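Long-range contacts in periplasmic binding protein (Agrobacterium tumefaciens str. B6, PDB 5L9G), which binds the opine mannopine, probably as the periplasmic substrate-binding component of an ABC transporter: residues A247-D252 against Q319-P324; N120-I125 against T308-P313. One frame throughout, in Å; residues are numbered along the deposited sequence.

In the fold
Contacts 1 and 2 illustrate how a C-terminal region of a binding protein is stitched to the strands that carry its pocket. Segments 247-252 and 120-125 belong to neighbouring antiparallel strands, joined where Gly250 N lies 2.8 Å from Tyr121 O, and the centres of the two contacts are about 9 Å apart. Gln319 of contact 1 bridges to contact 2: its OE1 is hydrogen-bonded to OG of Ser122 at 2.7 Å, and its NE2 to O of Ala310. Along the chain the segments alternate, so the two connections cross. Both reach mannopine, contact 1 through Asp252 and contact 2 through Tyr121, whose side chains touch one another beside the ligand.

Contact 1: residues A247-D252 against Q319-P324; sequences AQLGTD and QYSVDP. With MO0 (mannopine), chain C.
Gln248 pairs with Tyr320 and Leu249 with Ser321 in a short parallel beta ladder, by which the little strand 320-321 is added to the long strand 240-256 of the central sheet. Three backbone bonds make the ladder. Tyr320 N reaches Ala247 O at 3.3 Å, the longest of the set; Leu249 N donates to Tyr320 O at 2.9 Å, almost straight at 173°; Val322 N closes the series on Leu249 O at 3.0 Å. Gln248 and Tyr320 share one face of the sheet, Leu249 and Ser321 the other. With CG set between the backbone N and the carbonyl carbon (chi1 71°), the Tyr320 ring comes back toward segment 247-252, where its CZ lies 3.6 Å from Gln248 CB. The Gln248 chain is extended as far as CD, which also meets CB of Val322. On the opposite face Leu249 CD2 rests 3.8 Å from Ser321 OG. Beyond the ladder, Asp252 carries the same strand into the pocket: Asp252 OD2 accepts from mannopine N at 2.8 Å and from mannopine NE2 at 2.9 Å, a double grip probably strengthened by charge if the ligand amine is protonated. Helix 177-180 touches Gln248, Tyr320 and Val322, and helix 162-169 reaches Gln248 and Tyr320, whereas strand 115-128 adjoins 240-256 antiparallel, and Asp323 caps the start of helix 324-343.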
loop_
_atom_site.group_PDB
_atom_site.type_symbol
_atom_site.label_atom_id
_atom_site.label_comp_id
_atom_site.label_asym_id
_atom_site.label_seq_id
_atom_site.Cartn_x
_atom_site.Cartn_y
_atom_site.Cartn_z
ATOM N N ALA A 247 -11.156 -5.717 -3.689
ATOM C CA ALA A 247 -9.882 -5.191 -3.210
ATOM C C ALA A 247 -9.415 -4.030 -4.117
ATOM O O ALA A 247 -9.817 -3.927 -5.281
ATOM C CB ALA A 247 -8.826 -6.292 -3.169
ATOM N N GLN A 248 -8.579 -3.154 -3.571
ATOM C CA GLN A 248 -8.014 -2.046 -4.328
ATOM C C GLN A 248 -6.608 -2.455 -4.759
ATOM O O GLN A 248 -5.788 -2.842 -3.920
ATOM C CB GLN A 248 -7.948 -0.775 -3.471
ATOM C CG GLN A 248 -7.364 0.431 -4.223
ATOM C CD GLN A 248 -7.283 1.629 -3.321
ATOM O OE1 GLN A 248 -8.155 2.468 -3.344
ATOM N NE2 GLN A 248 -6.356 1.680 -2.410
ATOM N N LEU A 249 -6.337 -2.361 -6.073
ATOM C CA LEU A 249 -5.024 -2.685 -6.640
ATOM C C LEU A 249 -4.162 -1.436 -6.510
ATOM O O LEU A 249 -4.449 -0.405 -7.132
ATOM C CB LEU A 249 -5.194 -3.144 -8.114
ATOM C CG LEU A 249 -3.921 -3.421 -8.942
ATOM C CD1 LEU A 249 -3.055 -4.473 -8.293
ATOM C CD2 LEU A 249 -4.292 -3.864 -10.355
ATOM N N GLY A 250 -3.173 -1.515 -5.628
ATOM C CA GLY A 250 -2.280 -0.398 -5.352
ATOM C C GLY A 250 -0.935 -0.545 -6.010
ATOM O O GLY A 250 -0.593 -1.617 -6.521
ATOM N N THR A 251 -0.163 0.540 -5.962
ATOM C CA THR A 251 1.201 0.601 -6.465
ATOM C C THR A 251 2.073 1.290 -5.426
ATOM O O THR A 251 1.749 2.387 -4.968
ATOM C CB THR A 251 1.260 1.314 -7.840
ATOM O OG1 THR A 251 0.385 0.657 -8.750
ATOM C CG2 THR A 251 2.670 1.340 -8.428
ATOM N N ASP A 252 3.157 0.635 -5.025
ATOM C CA ASP A 252 4.134 1.246 -4.122
ATOM C C ASP A 252 5.357 1.564 -4.955
ATOM O O ASP A 252 5.582 0.953 -6.007
ATOM C CB ASP A 252 4.505 0.307 -2.966
ATOM C CG ASP A 252 3.622 0.432 -1.737
ATOM O OD1 ASP A 252 2.931 1.476 -1.601
ATOM O OD2 ASP A 252 3.640 -0.490 -0.906
ATOM N N GLN A 319 -10.964 -6.640 -8.814
ATOM C CA GLN A 319 -10.429 -5.464 -8.144
ATOM C C GLN A 319 -10.697 -4.207 -8.969
ATOM O O GLN A 319 -11.240 -4.260 -10.073
ATOM C CB GLN A 319 -8.891 -5.623 -7.942
ATOM C CG GLN A 319 -8.510 -6.712 -6.948
ATOM C CD GLN A 319 -7.023 -6.754 -6.754
ATOM O OE1 GLN A 319 -6.457 -5.960 -5.991
ATOM N NE2 GLN A 319 -6.351 -7.622 -7.512
ATOM N N TYR A 320 -10.327 -3.065 -8.416
ATOM C CA TYR A 320 -10.354 -1.795 -9.134
ATOM C C TYR A 320 -9.012 -1.137 -8.752
ATOM O O TYR A 320 -8.514 -1.388 -7.652
ATOM C CB TYR A 320 -11.575 -0.929 -8.741
ATOM C CG TYR A 320 -11.446 -0.366 -7.347
ATOM C CD1 TYR A 320 -11.658 -1.168 -6.229
ATOM C CD2 TYR A 320 -10.992 0.934 -7.141
ATOM C CE1 TYR A 320 -11.453 -0.684 -4.944
ATOM C CE2 TYR A 320 -10.750 1.418 -5.861
ATOM C CZ TYR A 320 -11.011 0.613 -4.765
ATOM O OH TYR A 320 -10.780 1.079 -3.500
ATOM N N SER A 321 -8.427 -0.337 -9.654
ATOM C CA SER A 321 -7.142 0.318 -9.378
ATOM C C SER A 321 -7.305 1.605 -8.589
ATOM O O SER A 321 -8.260 2.355 -8.821
ATOM C CB SER A 321 -6.388 0.606 -10.669
ATOM O OG SER A 321 -5.864 -0.577 -11.244
ATOM N N VAL A 322 -6.345 1.892 -7.680
ATOM C CA VAL A 322 -6.343 3.179 -6.958
ATOM C C VAL A 322 -6.244 4.300 -8.017
ATOM O O VAL A 322 -5.592 4.102 -9.047
ATOM C CB VAL A 322 -5.195 3.252 -5.895
ATOM C CG1 VAL A 322 -3.810 3.173 -6.540
ATOM C CG2 VAL A 322 -5.306 4.489 -4.999
ATOM N N ASP A 323 -6.889 5.449 -7.781
ATOM C CA ASP A 323 -6.800 6.552 -8.719
ATOM C C ASP A 323 -6.028 7.700 -8.093
ATOM O O ASP A 323 -6.591 8.442 -7.287
ATOM C CB ASP A 323 -8.183 7.016 -9.223
ATOM C CG ASP A 323 -8.146 8.061 -10.335
ATOM O OD1 ASP A 323 -7.022 8.497 -10.721
ATOM O OD2 ASP A 323 -9.226 8.452 -10.804
ATOM N N PRO A 324 -4.738 7.867 -8.461
ATOM C CA PRO A 324 -3.945 8.976 -7.886
ATOM C C PRO A 324 -4.530 10.360 -8.182
ATOM O O PRO A 324 -4.324 11.266 -7.377
ATOM C CB PRO A 324 -2.560 8.802 -8.508
ATOM C CG PRO A 324 -2.520 7.381 -8.983
ATOM C CD PRO A 324 -3.931 7.056 -9.394
HETATM O OAB MO0 C . 3.033 6.637 1.242
HETATM C CAF MO0 C . 3.307 6.390 2.594
HETATM C CAG MO0 C . 2.684 5.103 3.106
HETATM O OAC MO0 C . 1.401 5.349 3.566
HETATM C CAH MO0 C . 2.780 3.938 2.152
HETATM O OAM MO0 C . 4.084 3.700 1.767
HETATM C CAI MO0 C . 2.110 2.647 2.623
HETATM O OAD MO0 C . 2.706 2.170 3.791
HETATM C CAJ MO0 C . 2.039 1.612 1.538
HETATM O OAE MO0 C . 1.324 2.130 0.452
HETATM C CAK MO0 C . 1.478 0.253 1.984
HETATM N N MO0 C . 2.398 -0.807 1.553
HETATM C CA MO0 C . 1.831 -2.167 1.731
HETATM C C MO0 C . 2.432 -2.824 2.950
HETATM O O MO0 C . 3.167 -2.156 3.708
HETATM C CB MO0 C . 1.989 -3.041 0.510
HETATM C CG MO0 C . 3.396 -3.578 0.349
HETATM C CD MO0 C . 3.711 -4.000 -1.043
HETATM O OE1 MO0 C . 3.652 -5.368 -1.340
HETATM N NE2 MO0 C . 4.035 -3.211 -1.946
HETATM O OXT MO0 C . 2.152 -4.025 3.260
#

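Contact 2: residues N120-I125 against T308-P313; sequences NYSTLI and TMASAP. With MO0 (mannopine), chain C.
Ser122 and Ala310 meet at close quarters, the methyl CB of the alanine lying 3.1 Å from the serine OG. That OG is anti to its own carbonyl carbon (chi1 -62°), a setting in which it meets both the Ala310 methyl and OE1 of Gln319, its hydrogen-bond partner. The alanine methyl also packs on the strand backbone, 3.4 Å from C of Tyr121. Next along the turn, Ser311 brings its CB up to the amide end of Asn120, a looser approach. Ala310 and Ser311 are the two central residues of a type I beta turn from Met309 to Ala312, closed by Ala312 N on Met309 O at 3.1 Å, and it is the turn that presents both side chains to the strand. One water completes the join: it donates to Asn120 O (3.0 Å) and accepts from Ala310 N (2.9 Å), linking the two backbones.

The chain belongs to the bacterial extracellular solute-binding proteins, whose two lobes close round the ligand, and strand 115-128 runs beside 240-256 at the mannopine pocket. Its consecutive residues serve different tasks. Tyr121 starts away from the turn and lays its ring against mannopine. Its chi1 of 63° places CG between the backbone N and carbonyl carbon, and one ring face receives the ligand, with CB of mannopine 3.4 Å above the plane of the Tyr121 ring and displaced toward the rim. At the phenol end, Tyr121 OH lies 3.0 Å from the ligand hydroxyl OAE. Trp226 makes an edge-to-face contact with this ring, and Asp252 touches its side chain. Met309 and Ser311 also touch Ala289 of strand 289-290, which pairs antiparallel with 115-128.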
loop_
_atom_site.group_PDB
_atom_site.type_symbol
_atom_site.label_atom_id
_atom_site.label_comp_id
_atom_site.label_asym_id
_atom_site.label_seq_id
_atom_site.Cartn_x
_atom_site.Cartn_y
_atom_site.Cartn_z
ATOM N N ASN A 120 3.097 -3.922 -7.083
ATOM C CA ASN A 120 1.648 -3.874 -6.992
ATOM C C ASN A 120 1.269 -4.749 -5.794
ATOM O O ASN A 120 1.913 -5.773 -5.529
ATOM C CB ASN A 120 0.928 -4.341 -8.255
ATOM C CG ASN A 120 1.115 -3.371 -9.388
ATOM O OD1 ASN A 120 0.758 -2.189 -9.311
ATOM N ND2 ASN A 120 1.755 -3.824 -10.436
ATOM N N TYR A 121 0.230 -4.334 -5.084
ATOM C CA TYR A 121 -0.311 -5.014 -3.909
ATOM C C TYR A 121 -1.826 -4.763 -3.870
ATOM O O TYR A 121 -2.347 -3.991 -4.680
ATOM C CB TYR A 121 0.366 -4.486 -2.634
ATOM C CG TYR A 121 0.108 -3.017 -2.377
ATOM C CD1 TYR A 121 0.861 -2.030 -3.017
ATOM C CD2 TYR A 121 -0.881 -2.608 -1.484
ATOM C CE1 TYR A 121 0.617 -0.678 -2.795
ATOM C CE2 TYR A 121 -1.125 -1.259 -1.247
ATOM C CZ TYR A 121 -0.360 -0.301 -1.892
ATOM O OH TYR A 121 -0.583 1.022 -1.650
ATOM N N SER A 122 -2.516 -5.391 -2.922
ATOM C CA SER A 122 -3.964 -5.211 -2.780
ATOM C C SER A 122 -4.304 -4.802 -1.359
ATOM O O SER A 122 -3.670 -5.279 -0.408
ATOM C CB SER A 122 -4.709 -6.501 -3.118
ATOM O OG SER A 122 -4.527 -6.947 -4.453
ATOM N N THR A 123 -5.293 -3.915 -1.223
ATOM C CA THR A 123 -5.900 -3.534 0.054
ATOM C C THR A 123 -7.183 -4.362 0.026
ATOM O O THR A 123 -8.072 -4.083 -0.782
ATOM C CB THR A 123 -6.149 -2.039 0.118
ATOM O OG1 THR A 123 -4.891 -1.364 0.027
ATOM C CG2 THR A 123 -6.846 -1.638 1.391
ATOM N N LEU A 124 -7.231 -5.435 0.824
ATOM C CA LEU A 124 -8.295 -6.425 0.722
ATOM C C LEU A 124 -8.945 -6.797 2.053
ATOM O O LEU A 124 -8.450 -6.415 3.107
ATOM C CB LEU A 124 -7.734 -7.702 -0.013
ATOM C CG LEU A 124 -6.428 -8.333 0.544
ATOM C CD1 LEU A 124 -6.646 -8.987 1.927
ATOM C CD2 LEU A 124 -5.905 -9.410 -0.409
ATOM N N ILE A 125 -10.026 -7.599 1.981
ATOM C CA ILE A 125 -10.802 -8.085 3.128
ATOM C C ILE A 125 -10.270 -9.436 3.575
ATOM O O ILE A 125 -10.239 -10.364 2.778
ATOM C CB ILE A 125 -12.310 -8.234 2.723
ATOM C CG1 ILE A 125 -12.904 -6.892 2.292
ATOM C CG2 ILE A 125 -13.174 -8.895 3.848
ATOM C CD1 ILE A 125 -14.143 -7.052 1.341
ATOM N N THR A 308 -1.390 -15.478 -5.621
ATOM C CA THR A 308 -1.259 -14.592 -4.461
ATOM C C THR A 308 -0.936 -13.150 -4.904
ATOM O O THR A 308 -0.959 -12.236 -4.075
ATOM C CB THR A 308 -0.145 -15.115 -3.529
ATOM O OG1 THR A 308 1.103 -15.116 -4.242
ATOM C CG2 THR A 308 -0.441 -16.510 -2.978
ATOM N N MET A 309 -0.565 -12.968 -6.190
ATOM C CA MET A 309 -0.175 -11.660 -6.730
ATOM C C MET A 309 -1.351 -10.781 -7.067
ATOM O O MET A 309 -2.257 -11.189 -7.811
ATOM C CB MET A 309 0.778 -11.796 -7.931
ATOM C CG MET A 309 2.112 -12.369 -7.547
ATOM S SD MET A 309 3.254 -12.375 -8.925
ATOM C CE MET A 309 4.712 -12.939 -8.110
ATOM N N ALA A 310 -1.309 -9.548 -6.550
ATOM C CA ALA A 310 -2.332 -8.535 -6.762
ATOM C C ALA A 310 -2.619 -8.292 -8.241
ATOM O O ALA A 310 -3.764 -8.013 -8.613
ATOM C CB ALA A 310 -1.891 -7.229 -6.144
ATOM N N SER A 311 -1.566 -8.371 -9.067
ATOM C CA SER A 311 -1.628 -8.073 -10.494
ATOM C C SER A 311 -1.900 -9.287 -11.391
ATOM O O SER A 311 -1.921 -9.124 -12.605
ATOM C CB SER A 311 -0.361 -7.335 -10.934
ATOM O OG SER A 311 0.784 -8.107 -10.618
ATOM N N ALA A 312 -2.166 -10.480 -10.816
ATOM C CA ALA A 312 -2.479 -11.659 -11.621
ATOM C C ALA A 312 -3.840 -11.420 -12.301
ATOM O O ALA A 312 -4.722 -10.806 -11.681
ATOM C CB ALA A 312 -2.523 -12.909 -10.756
ATOM N N PRO A 313 -3.998 -11.798 -13.596
ATOM C CA PRO A 313 -5.266 -11.498 -14.302
ATOM C C PRO A 313 -6.541 -11.875 -13.543
ATOM O O PRO A 313 -7.462 -11.061 -13.458
ATOM C CB PRO A 313 -5.128 -12.259 -15.628
ATOM C CG PRO A 313 -3.657 -12.347 -15.854
ATOM C CD PRO A 313 -3.023 -12.465 -14.486
HETATM O OAB MO0 C . 3.033 6.637 1.242
HETATM C CAF MO0 C . 3.307 6.390 2.594
HETATM C CAG MO0 C . 2.684 5.103 3.106
HETATM O OAC MO0 C . 1.401 5.349 3.566
HETATM C CAH MO0 C . 2.780 3.938 2.152
HETATM O OAM MO0 C . 4.084 3.700 1.767
HETATM C CAI MO0 C . 2.110 2.647 2.623
HETATM O OAD MO0 C . 2.706 2.170 3.791
HETATM C CAJ MO0 C . 2.039 1.612 1.538
HETATM O OAE MO0 C . 1.324 2.130 0.452
HETATM C CAK MO0 C . 1.478 0.253 1.984
HETATM N N MO0 C . 2.398 -0.807 1.553
HETATM C CA MO0 C . 1.831 -2.167 1.731
HETATM C C MO0 C . 2.432 -2.824 2.950
HETATM O O MO0 C . 3.167 -2.156 3.708
HETATM C CB MO0 C . 1.989 -3.041 0.510
HETATM C CG MO0 C . 3.396 -3.578 0.349
HETATM C CD MO0 C . 3.711 -4.000 -1.043
HETATM O OE1 MO0 C . 3.652 -5.368 -1.340
HETATM N NE2 MO0 C . 4.035 -3.211 -1.946
HETATM O OXT MO0 C . 2.152 -4.025 3.260
HETATM O O HOH W 1 0.821 -8.464 -4.952
#